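PDB 5WHM: IclR family transcriptional regulator from Brucella abortus, which probably represses transcription by binding operator DNA through a helix-turn-helix domain, with a C-terminal domain of the kind that senses effectors in IclR regulators. Local coordinates for residues C[95-98]-C[99-103]; C[223-226]-C[227-230]. All coordinates share one frame; numbering follows the deposited sequence. Where two conformers were deposited one is given.

Interaction 1: C[95-98]-C[99-103]; sequences LSNL and MIRTV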
loop_
_atom_site.group_PDB
_atom_site.type_symbol
_atom_site.label_atom_id
_atom_site.label_comp_id
_atom_site.label_asym_id
_atom_site.label_seq_id
_atom_site.Cartn_x
_atom_site.Cartn_y
_atom_site.Cartn_z
ATOM N N LEU C 95 -3.432 6.163 1.888
ATOM C CA LEU C 95 -2.220 6.609 2.582
ATOM C C LEU C 95 -1.168 7.142 1.612
ATOM O O LEU C 95 -0.282 7.894 2.023
ATOM C CB LEU C 95 -1.637 5.460 3.407
ATOM C CG LEU C 95 -2.536 5.236 4.649
ATOM C CD1 LEU C 95 -2.317 3.880 5.193
ATOM C CD2 LEU C 95 -2.218 6.273 5.728
ATOM N N SER C 96 -1.231 6.753 0.343
ATOM C CA SER C 96 -0.357 7.355 -0.657
ATOM C C SER C 96 -0.830 8.745 -1.050
ATOM O O SER C 96 -0.149 9.423 -1.821
ATOM C CB SER C 96 -0.316 6.434 -1.889
ATOM O OG SER C 96 -1.502 6.605 -2.675
ATOM N N ASN C 97 -2.027 9.154 -0.601
ATOM C CA ASN C 97 -2.658 10.406 -1.021
ATOM C C ASN C 97 -3.014 11.286 0.167
ATOM O O ASN C 97 -4.037 11.968 0.159
ATOM C CB ASN C 97 -3.910 10.142 -1.869
ATOM C CG ASN C 97 -3.557 9.614 -3.254
ATOM O OD1 ASN C 97 -2.720 10.190 -3.948
ATOM N ND2 ASN C 97 -4.185 8.511 -3.657
ATOM N N LEU C 98 -2.142 11.343 1.180
ATOM C CA LEU C 98 -2.396 12.208 2.332
ATOM C C LEU C 98 -2.544 13.650 1.886
ATOM O O LEU C 98 -1.811 14.120 1.009
ATOM C CB LEU C 98 -1.247 12.106 3.336
ATOM C CG LEU C 98 -1.097 10.720 3.947
ATOM C CD1 LEU C 98 0.236 10.688 4.712
ATOM C CD2 LEU C 98 -2.272 10.454 4.885
HETATM N N MSE C 99 -3.479 14.373 2.486
HETATM C CA MSE C 99 -3.741 15.730 1.988
HETATM C C MSE C 99 -2.561 16.701 2.224
HETATM O O MSE C 99 -2.439 17.727 1.535
HETATM C CB MSE C 99 -5.026 16.282 2.609
HETATM C CG MSE C 99 -6.315 15.693 2.008
HETATM SE SE MSE C 99 -6.497 15.959 0.056
HETATM C CE MSE C 99 -6.355 17.902 -0.013
ATOM N N ILE C 100 -1.673 16.369 3.170
ATOM C CA ILE C 100 -0.510 17.226 3.381
ATOM C C ILE C 100 0.355 17.290 2.130
ATOM O O ILE C 100 1.063 18.279 1.921
ATOM C CB ILE C 100 0.302 16.759 4.618
ATOM C CG1 ILE C 100 1.401 17.796 4.917
ATOM C CG2 ILE C 100 0.907 15.378 4.386
ATOM C CD1 ILE C 100 1.854 17.801 6.326
ATOM N N ARG C 101 0.264 16.282 1.243
ATOM C CA ARG C 101 1.005 16.331 -0.020
ATOM C C ARG C 101 0.676 17.562 -0.842
ATOM O O ARG C 101 1.528 18.026 -1.602
ATOM C CB ARG C 101 0.741 15.098 -0.894
ATOM C CG ARG C 101 1.261 13.776 -0.356
ATOM C CD ARG C 101 0.835 12.634 -1.325
ATOM N NE ARG C 101 1.447 12.903 -2.617
ATOM C CZ ARG C 101 0.942 12.560 -3.799
ATOM N NH1 ARG C 101 -0.224 11.893 -3.895
ATOM N NH2 ARG C 101 1.606 12.900 -4.890
ATOM N N THR C 102 -0.551 18.085 -0.765
ATOM C CA THR C 102 -0.840 19.244 -1.607
ATOM C C THR C 102 -0.088 20.489 -1.146
ATOM O O THR C 102 0.112 21.410 -1.941
ATOM C CB THR C 102 -2.343 19.539 -1.654
ATOM O OG1 THR C 102 -2.771 20.036 -0.380
ATOM C CG2 THR C 102 -3.148 18.251 -2.034
ATOM N N VAL C 103 0.315 20.552 0.117
ATOM C CA VAL C 103 1.183 21.635 0.580
ATOM C C VAL C 103 2.649 21.270 0.415
ATOM O O VAL C 103 3.451 22.072 -0.060
ATOM C CB VAL C 103 0.860 21.960 2.054
ATOM C CG1 VAL C 103 1.935 22.861 2.651
ATOM C CG2 VAL C 103 -0.513 22.585 2.159
#

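Interaction 2: C[223-226]-C[227-230]; sequences LVHK and QYGV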
loop_
_atom_site.group_PDB
_atom_site.type_symbol
_atom_site.label_atom_id
_atom_site.label_comp_id
_atom_site.label_asym_id
_atom_site.label_seq_id
_atom_site.Cartn_x
_atom_site.Cartn_y
_atom_site.Cartn_z
ATOM N N LEU C 223 9.385 17.313 11.585
ATOM C CA LEU C 223 8.294 18.244 11.843
ATOM C C LEU C 223 7.281 17.553 12.748
ATOM O O LEU C 223 6.788 16.476 12.405
ATOM C CB LEU C 223 7.634 18.670 10.530
ATOM C CG LEU C 223 6.278 19.358 10.630
ATOM C CD1 LEU C 223 6.467 20.723 11.276
ATOM C CD2 LEU C 223 5.685 19.481 9.258
ATOM N N VAL C 224 6.962 18.156 13.885
ATOM C CA VAL C 224 5.974 17.592 14.796
ATOM C C VAL C 224 4.598 18.072 14.351
ATOM O O VAL C 224 4.333 19.275 14.342
ATOM C CB VAL C 224 6.256 17.991 16.254
ATOM C CG1 VAL C 224 5.142 17.474 17.154
ATOM C CG2 VAL C 224 7.600 17.442 16.719
ATOM N N HIS C 225 3.727 17.139 13.957
ATOM C CA HIS C 225 2.398 17.477 13.453
ATOM C C HIS C 225 1.339 16.884 14.373
ATOM O O HIS C 225 1.432 15.714 14.757
ATOM C CB HIS C 225 2.204 16.980 12.018
ATOM C CG HIS C 225 1.042 17.610 11.314
ATOM N ND1 HIS C 225 0.095 18.372 11.969
ATOM C CD2 HIS C 225 0.683 17.609 10.009
ATOM C CE1 HIS C 225 -0.808 18.794 11.100
ATOM N NE2 HIS C 225 -0.477 18.341 9.903
ATOM N N LYS C 226 0.338 17.698 14.723
ATOM C CA LYS C 226 -0.664 17.289 15.705
ATOM C C LYS C 226 -1.417 16.040 15.266
ATOM O O LYS C 226 -1.775 15.208 16.108
ATOM C CB LYS C 226 -1.638 18.443 15.956
ATOM C CG LYS C 226 -2.148 19.096 14.672
ATOM C CD LYS C 226 -2.867 20.429 14.915
ATOM C CE LYS C 226 -4.233 20.243 15.567
ATOM N NZ LYS C 226 -5.207 21.272 15.102
ATOM N N GLN C 227 -1.652 15.877 13.963
ATOM C CA GLN C 227 -2.434 14.752 13.467
ATOM C C GLN C 227 -1.555 13.581 13.050
ATOM O O GLN C 227 -1.803 12.441 13.453
ATOM C CB GLN C 227 -3.307 15.187 12.286
ATOM C CG GLN C 227 -3.584 16.689 12.208
ATOM C CD GLN C 227 -4.615 17.177 13.221
ATOM O OE1 GLN C 227 -4.921 16.496 14.204
ATOM N NE2 GLN C 227 -5.156 18.368 12.979
ATOM N N TYR C 228 -0.528 13.841 12.245
ATOM C CA TYR C 228 0.276 12.760 11.698
ATOM C C TYR C 228 1.407 12.319 12.623
ATOM O O TYR C 228 2.068 11.316 12.331
ATOM C CB TYR C 228 0.868 13.167 10.341
ATOM C CG TYR C 228 -0.117 13.592 9.253
ATOM C CD1 TYR C 228 -0.748 12.659 8.435
ATOM C CD2 TYR C 228 -0.367 14.930 9.010
ATOM C CE1 TYR C 228 -1.640 13.070 7.407
ATOM C CE2 TYR C 228 -1.243 15.352 8.002
ATOM C CZ TYR C 228 -1.871 14.426 7.197
ATOM O OH TYR C 228 -2.725 14.872 6.198
ATOM N N GLY C 229 1.665 13.038 13.714
ATOM C CA GLY C 229 2.814 12.731 14.544
ATOM C C GLY C 229 4.071 13.415 14.033
ATOM O O GLY C 229 4.003 14.554 13.553
ATOM N N VAL C 230 5.219 12.746 14.115
ATOM C CA VAL C 230 6.472 13.302 13.610
ATOM C C VAL C 230 6.607 12.925 12.135
ATOM O O VAL C 230 6.757 11.745 11.795
ATOM C CB VAL C 230 7.670 12.808 14.422
ATOM C CG1 VAL C 230 8.933 13.583 14.023
ATOM C CG2 VAL C 230 7.403 13.002 15.903
#

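Interaction 1: C[95-98]-C[99-103]
R101 reaches back over the turn in front of its helix and lays its side chain along the carbonyl groups of L98 and S96. CB already lies 3.3 Å from L98 O, and with CG anti to its own carbonyl carbon (chi1 -67°) CG stays beside that oxygen, at 3.4 Å. One carbon further out, CD meets an earlier carbonyl, with S96 O 3.4 Å away. A bend at chi3 (62°) then turns the guanidinium out of the line of the chain. NE forms a salt bridge with D133, while NH1 donates a hydrogen bond to M143 O of the second subunit. N97 OD1 sits at the guanidinium edge, 3.0 Å from NH1, but the angle is poor for a bond; that oxygen accepts from R145 N of the second subunit. A long side chain with several donors suits a place where partners lie in two chains.

The backbone itself makes a type I beta turn from L98 to R101, leading from the loop after helix 92-95 into helix 101-115 of the IclR C-terminal, GAF-like region. R101 N donates to L98 O (3.0 Å, 153° at the hydrogen). M99 O takes two donors from T102, its N and its OG1, the latter at 3.0 Å, as suits a short hydroxyl side chain in a first helical turn. On the apolar side, L98 CB meets I100 CG2 at 4.1 Å, and both residues also pack on Y228.

Interaction 2: C[223-226]-C[227-230]
H225 and G229 face each other as the antiparallel hydrogen-bonded pair that closes the beta hairpin of strands 216-225 and 229-238, with K226, Q227 and Y228 as the connection. Both backbone groups of each residue are used. H225 N donates to G229 O over a short 2.6 Å at 156°, and G229 N returns a bond to H225 O at 2.9 Å, more bent at 132°. Glycine suits this corner: phi is positive, and it has no CB to press on the carbonyl oxygen of Y228.

Next along the strands, V224 and V230 form a non-hydrogen-bonded pair whose side chains share one face of the sheet, as befits two branched residues in extended chain. Here L223 O receives the CA-H of V230, with CA and O 3.4 Å apart, and L223 continues the pairing by backbone bonds with L231.

The imidazole of H225 hangs on the other face, CG anti to the backbone N (chi1 -164°), which brings it against the backbone of the connection, Y228 N lying over one ring face. Its CE1 touches Q227 CG at 3.7 Å. The Y228 ring runs alongside, but the two rings are modelled too close and the detail is doubtful. Further out, the carbon chains of K226 and Q227 run side by side, their CG atoms 3.7 Å apart. The register of the hairpin end therefore rests on backbone bonds, while the side chains add van der Waals packing; the buried N-H of Y228, with no partner in the model, is probably unfavourable.

The two interactions meet through Y228 and H225: L98 CD2 packs on Y228 CE1 at 3.7 Å, and I100 packs on H225. The loop and helix start at 95-103 and the hairpin end at 223-230, about 14 Å apart between centres, thus meet in a packing contact although they are far apart in sequence. Interaction 1 is partly buried and leads into a helix; its polar chemistry is largely that of side chains and reaches into the second subunit. Interaction 2 is a surface contact joining neighbouring strands, governed by paired backbone amides, and its Q227 and Y228 touch the second subunit by packing.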